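Local structure of particle-associated glycoside hydrolase (Acinetobacter phage Fri1, 6C72) at residues Leu495-Leu507 and Tyr558-Leu572. The protein probably hydrolyses the capsular polysaccharide of Acinetobacter baumannii as the trimeric tailspike of the phage, helping it through the capsule during entry. Numbering follows the deposited sequence.
With ZN (zinc ion), chain G.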
loop_
_atom_site.group_PDB
_atom_site.type_symbol
_atom_site.label_atom_id
_atom_site.label_comp_id
_atom_site.label_asym_id
_atom_site.label_seq_id
_atom_site.Cartn_x
_atom_site.Cartn_y
_atom_site.Cartn_z
ATOM N N LEU A 495 6.679 -58.144 7.245
ATOM C CA LEU A 495 7.524 -59.321 7.078
ATOM C C LEU A 495 6.688 -60.590 6.939
ATOM O O LEU A 495 5.738 -60.818 7.696
ATOM C CB LEU A 495 8.485 -59.482 8.259
ATOM C CG LEU A 495 9.492 -58.352 8.507
ATOM C CD1 LEU A 495 10.470 -58.720 9.605
ATOM C CD2 LEU A 495 10.253 -58.008 7.221
ATOM N N ASP A 496 7.084 -61.444 6.002
ATOM C CA ASP A 496 6.522 -62.771 5.857
ATOM C C ASP A 496 7.603 -63.778 6.240
ATOM O O ASP A 496 8.629 -63.408 6.818
ATOM C CB ASP A 496 5.976 -62.941 4.438
ATOM C CG ASP A 496 6.993 -62.581 3.373
ATOM O OD1 ASP A 496 8.137 -63.067 3.441
ATOM O OD2 ASP A 496 6.670 -61.770 2.489
ATOM N N LEU A 497 7.399 -65.052 5.894
ATOM C CA LEU A 497 8.327 -66.088 6.346
ATOM C C LEU A 497 9.593 -66.187 5.507
ATOM O O LEU A 497 10.528 -66.883 5.923
ATOM C CB LEU A 497 7.649 -67.455 6.371
ATOM C CG LEU A 497 6.386 -67.491 7.228
ATOM C CD1 LEU A 497 5.829 -68.931 7.324
ATOM C CD2 LEU A 497 6.656 -66.884 8.598
ATOM N N ASN A 498 9.668 -65.503 4.368
ATOM C CA ASN A 498 10.870 -65.537 3.546
ATOM C C ASN A 498 11.756 -64.360 3.926
ATOM O O ASN A 498 11.262 -63.255 4.153
ATOM C CB ASN A 498 10.520 -65.438 2.051
ATOM C CG ASN A 498 9.754 -66.654 1.519
ATOM O OD1 ASN A 498 10.044 -67.796 1.873
ATOM N ND2 ASN A 498 8.761 -66.398 0.671
ATOM N N PHE A 499 13.066 -64.595 3.979
ATOM C CA PHE A 499 14.002 -63.503 4.210
ATOM C C PHE A 499 13.920 -62.505 3.070
ATOM O O PHE A 499 13.871 -62.885 1.899
ATOM C CB PHE A 499 15.435 -64.020 4.330
ATOM C CG PHE A 499 15.836 -64.387 5.733
ATOM C CD1 PHE A 499 16.083 -63.401 6.679
ATOM C CD2 PHE A 499 15.943 -65.708 6.112
ATOM C CE1 PHE A 499 16.458 -63.729 7.964
ATOM C CE2 PHE A 499 16.306 -66.043 7.405
ATOM C CZ PHE A 499 16.567 -65.050 8.331
ATOM N N LYS A 500 13.922 -61.223 3.418
ATOM C CA LYS A 500 13.789 -60.139 2.457
ATOM C C LYS A 500 14.863 -59.096 2.740
ATOM O O LYS A 500 14.983 -58.621 3.871
ATOM C CB LYS A 500 12.387 -59.531 2.542
ATOM C CG LYS A 500 12.279 -58.125 2.011
ATOM C CD LYS A 500 10.814 -57.711 1.795
ATOM C CE LYS A 500 10.009 -57.772 3.095
ATOM N NZ LYS A 500 8.803 -56.894 3.029
ATOM N N GLU A 501 15.656 -58.766 1.723
ATOM C CA GLU A 501 16.615 -57.676 1.843
ATOM C C GLU A 501 15.878 -56.362 2.079
ATOM O O GLU A 501 14.981 -56.008 1.316
ATOM C CB GLU A 501 17.465 -57.579 0.572
ATOM C CG GLU A 501 18.458 -58.716 0.356
ATOM C CD GLU A 501 19.233 -58.589 -0.960
ATOM O OE1 GLU A 501 18.714 -57.937 -1.892
ATOM O OE2 GLU A 501 20.362 -59.131 -1.070
ATOM N N VAL A 502 16.253 -55.633 3.135
ATOM C CA VAL A 502 15.545 -54.397 3.466
ATOM C C VAL A 502 16.460 -53.178 3.327
ATOM O O VAL A 502 15.996 -52.106 2.933
ATOM C CB VAL A 502 14.919 -54.440 4.878
ATOM C CG1 VAL A 502 13.857 -55.532 4.987
ATOM C CG2 VAL A 502 15.996 -54.612 5.955
ATOM N N LEU A 503 17.757 -53.311 3.629
ATOM C CA LEU A 503 18.625 -52.135 3.579
ATOM C C LEU A 503 20.083 -52.538 3.426
ATOM O O LEU A 503 20.463 -53.685 3.661
ATOM C CB LEU A 503 18.472 -51.258 4.826
ATOM C CG LEU A 503 18.828 -51.874 6.188
ATOM C CD1 LEU A 503 20.302 -51.732 6.524
ATOM C CD2 LEU A 503 17.979 -51.242 7.287
ATOM N N THR A 504 20.897 -51.554 3.040
ATOM C CA THR A 504 22.348 -51.682 2.951
ATOM C C THR A 504 22.970 -50.486 3.654
ATOM O O THR A 504 22.703 -49.339 3.280
ATOM C CB THR A 504 22.801 -51.740 1.489
ATOM O OG1 THR A 504 22.259 -52.912 0.871
ATOM C CG2 THR A 504 24.305 -51.791 1.383
ATOM N N VAL A 505 23.789 -50.746 4.669
ATOM C CA VAL A 505 24.421 -49.679 5.442
ATOM C C VAL A 505 25.612 -49.147 4.649
ATOM O O VAL A 505 26.264 -49.909 3.920
ATOM C CB VAL A 505 24.841 -50.163 6.843
ATOM C CG1 VAL A 505 23.625 -50.575 7.656
ATOM C CG2 VAL A 505 25.814 -51.317 6.729
ATOM N N PRO A 506 25.930 -47.863 4.755
ATOM C CA PRO A 506 27.045 -47.306 3.985
ATOM C C PRO A 506 28.385 -47.698 4.592
ATOM O O PRO A 506 28.475 -48.185 5.720
ATOM C CB PRO A 506 26.814 -45.790 4.081
ATOM C CG PRO A 506 26.094 -45.611 5.354
ATOM C CD PRO A 506 25.240 -46.834 5.553
ATOM N N LEU A 507 29.439 -47.459 3.819
ATOM C CA LEU A 507 30.790 -47.629 4.332
ATOM C C LEU A 507 31.134 -46.489 5.287
ATOM O O LEU A 507 30.354 -45.547 5.476
ATOM C CB LEU A 507 31.791 -47.683 3.179
ATOM C CG LEU A 507 31.751 -48.951 2.329
ATOM C CD1 LEU A 507 32.500 -48.749 1.029
ATOM C CD2 LEU A 507 32.348 -50.097 3.129
ATOM N N TYR A 558 16.950 -62.146 11.411
ATOM C CA TYR A 558 17.788 -61.205 10.689
ATOM C C TYR A 558 19.017 -61.925 10.169
ATOM O O TYR A 558 19.464 -62.914 10.747
ATOM C CB TYR A 558 18.192 -60.020 11.576
ATOM C CG TYR A 558 18.733 -60.446 12.911
ATOM C CD1 TYR A 558 20.084 -60.714 13.078
ATOM C CD2 TYR A 558 17.891 -60.590 14.008
ATOM C CE1 TYR A 558 20.583 -61.106 14.287
ATOM C CE2 TYR A 558 18.389 -60.981 15.227
ATOM C CZ TYR A 558 19.732 -61.245 15.351
ATOM O OH TYR A 558 20.238 -61.644 16.553
ATOM N N SER A 559 19.559 -61.417 9.069
ATOM C CA SER A 559 20.723 -62.014 8.434
ATOM C C SER A 559 21.466 -60.937 7.667
ATOM O O SER A 559 20.853 -60.113 6.986
ATOM C CB SER A 559 20.331 -63.150 7.492
ATOM O OG SER A 559 21.431 -63.549 6.695
ATOM N N TRP A 560 22.785 -60.948 7.799
ATOM C CA TRP A 560 23.673 -60.024 7.114
ATOM C C TRP A 560 24.374 -60.756 5.981
ATOM O O TRP A 560 24.828 -61.899 6.142
ATOM C CB TRP A 560 24.722 -59.432 8.068
ATOM C CG TRP A 560 24.178 -58.425 9.033
ATOM C CD1 TRP A 560 23.849 -58.634 10.345
ATOM C CD2 TRP A 560 23.905 -57.045 8.766
ATOM N NE1 TRP A 560 23.375 -57.471 10.904
ATOM C CE2 TRP A 560 23.402 -56.480 9.957
ATOM C CE3 TRP A 560 24.037 -56.229 7.633
ATOM C CZ2 TRP A 560 23.025 -55.142 10.047
ATOM C CZ3 TRP A 560 23.662 -54.892 7.728
ATOM C CH2 TRP A 560 23.156 -54.367 8.921
ATOM N N SER A 561 24.450 -60.095 4.832
ATOM C CA SER A 561 25.295 -60.518 3.720
ATOM C C SER A 561 26.150 -59.304 3.386
ATOM O O SER A 561 25.696 -58.395 2.684
ATOM C CB SER A 561 24.463 -60.973 2.535
ATOM O OG SER A 561 25.293 -61.265 1.430
ATOM N N GLY A 562 27.369 -59.276 3.904
ATOM C CA GLY A 562 28.147 -58.054 3.832
ATOM C C GLY A 562 27.429 -56.957 4.604
ATOM O O GLY A 562 27.098 -57.102 5.785
ATOM N N ARG A 563 27.125 -55.859 3.919
ATOM C CA ARG A 563 26.472 -54.704 4.518
ATOM C C ARG A 563 24.972 -54.661 4.242
ATOM O O ARG A 563 24.320 -53.661 4.564
ATOM C CB ARG A 563 27.145 -53.424 4.025
ATOM C CG ARG A 563 28.406 -53.095 4.797
ATOM C CD ARG A 563 29.412 -52.320 3.957
ATOM N NE ARG A 563 28.752 -51.300 3.162
ATOM C CZ ARG A 563 28.804 -51.215 1.839
ATOM N NH1 ARG A 563 29.517 -52.083 1.127
ATOM N NH2 ARG A 563 28.135 -50.245 1.238
ATOM N N THR A 564 24.416 -55.710 3.645
ATOM C CA THR A 564 22.993 -55.783 3.340
ATOM C C THR A 564 22.267 -56.618 4.385
ATOM O O THR A 564 22.587 -57.795 4.574
ATOM C CB THR A 564 22.791 -56.361 1.944
ATOM O OG1 THR A 564 23.359 -55.456 0.995
ATOM C CG2 THR A 564 21.316 -56.572 1.633
ATOM N N LEU A 565 21.250 -56.026 5.010
ATOM C CA LEU A 565 20.468 -56.687 6.046
ATOM C C LEU A 565 19.204 -57.288 5.448
ATOM O O LEU A 565 18.511 -56.630 4.671
ATOM C CB LEU A 565 20.096 -55.703 7.152
ATOM C CG LEU A 565 19.071 -56.209 8.165
ATOM C CD1 LEU A 565 19.604 -57.411 8.927
ATOM C CD2 LEU A 565 18.691 -55.083 9.119
ATOM N N SER A 566 18.904 -58.535 5.817
ATOM C CA SER A 566 17.665 -59.201 5.439
ATOM C C SER A 566 16.894 -59.590 6.690
ATOM O O SER A 566 17.484 -60.015 7.690
ATOM C CB SER A 566 17.938 -60.443 4.595
ATOM O OG SER A 566 18.542 -60.083 3.366
ATOM N N LEU A 567 15.576 -59.455 6.627
ATOM C CA LEU A 567 14.709 -59.734 7.762
ATOM C C LEU A 567 13.617 -60.700 7.342
ATOM O O LEU A 567 13.283 -60.812 6.160
ATOM C CB LEU A 567 14.070 -58.462 8.320
ATOM C CG LEU A 567 15.015 -57.373 8.811
ATOM C CD1 LEU A 567 14.204 -56.185 9.351
ATOM C CD2 LEU A 567 15.980 -57.908 9.867
ATOM N N ALA A 568 13.074 -61.414 8.322
ATOM C CA ALA A 568 11.959 -62.315 8.066
ATOM C C ALA A 568 11.151 -62.468 9.347
ATOM O O ALA A 568 11.678 -62.305 10.452
ATOM C CB ALA A 568 12.429 -63.687 7.572
ATOM N N GLY A 569 9.857 -62.758 9.186
ATOM C CA GLY A 569 9.009 -63.075 10.310
ATOM C C GLY A 569 9.096 -64.543 10.651
ATOM O O GLY A 569 9.732 -65.328 9.953
ATOM N N ILE A 570 8.419 -64.912 11.733
ATOM C CA ILE A 570 8.354 -66.288 12.196
ATOM C C ILE A 570 6.949 -66.856 12.061
ATOM O O ILE A 570 6.774 -68.016 11.690
ATOM C CB ILE A 570 8.835 -66.380 13.660
ATOM C CG1 ILE A 570 10.241 -65.800 13.800
ATOM C CG2 ILE A 570 8.795 -67.817 14.144
ATOM C CD1 ILE A 570 10.771 -65.818 15.236
ATOM N N THR A 571 5.938 -66.049 12.346
ATOM C CA THR A 571 4.555 -66.448 12.165
ATOM C C THR A 571 3.838 -65.335 11.413
ATOM O O THR A 571 4.035 -64.150 11.705
ATOM C CB THR A 571 3.896 -66.734 13.517
ATOM O OG1 THR A 571 4.699 -67.675 14.239
ATOM C CG2 THR A 571 2.510 -67.317 13.322
ATOM N N LEU A 572 3.026 -65.724 10.428
ATOM C CA LEU A 572 2.456 -64.746 9.509
ATOM C C LEU A 572 1.634 -63.692 10.250
ATOM O O LEU A 572 1.665 -62.508 9.896
ATOM C CB LEU A 572 1.624 -65.469 8.456
ATOM C CG LEU A 572 2.490 -66.230 7.434
ATOM C CD1 LEU A 572 1.662 -67.085 6.469
ATOM C CD2 LEU A 572 3.371 -65.262 6.658
HETATM ZN ZN ZN G . 8.121 -61.450 1.038
HETATM O O HOH W 1 5.640 -63.112 9.482
HETATM O O HOH W 2 10.250 -61.850 1.536
HETATM O O HOH W 3 10.585 -67.559 8.672
HETATM O O HOH W 4 7.531 -59.156 1.660
#
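Leu565 faces two residues at once, Val502 and Leu503, and this classic beta bulge shows how antiparallel strands absorb an extra residue without losing their pairing. The pairing continues through it: Val502 N donates to Leu565 O at 2.9 Å, almost straight at 175°, and Leu565 N to Leu503 O. On the buried side, the chi1 of Val502 (-63°) turns CG2 to Leu565 and Leu567, 4.1 Å from Leu567 CG, while Leu495 CD1 packs on Leu567 CB. Leu503, Leu495 and Leu567 also pack on Val581, Phe577 and Val579 of strand 576-585, so the four-stranded sheet faces the six-stranded one in the C-terminal beta domain.

The other face is looser and more polar. Thr504 OG1 and Thr564 OG1 share a hydrogen bond of 2.8 Å, and Glu501 merely lays its CG beside Ser566 OG.

The rim differs again. The exposed Phe499 takes Ala568 CB over one ring face in a CH-pi contact, 4.0 Å from the centroid. At the hairpin end, Arg563, bent at chi3 (42°), donates from NE to Val505 O at 2.9 Å; NH2 adds a weak second bond, and Leu507 CG covers one guanidinium face.

At the opposite end, Asp496 OD2 and two waters bind a zinc ion. One water accepts from Lys500 NZ, which also bonds Asn494 O, so metal and ammonium probably both offset the carboxylate's charge.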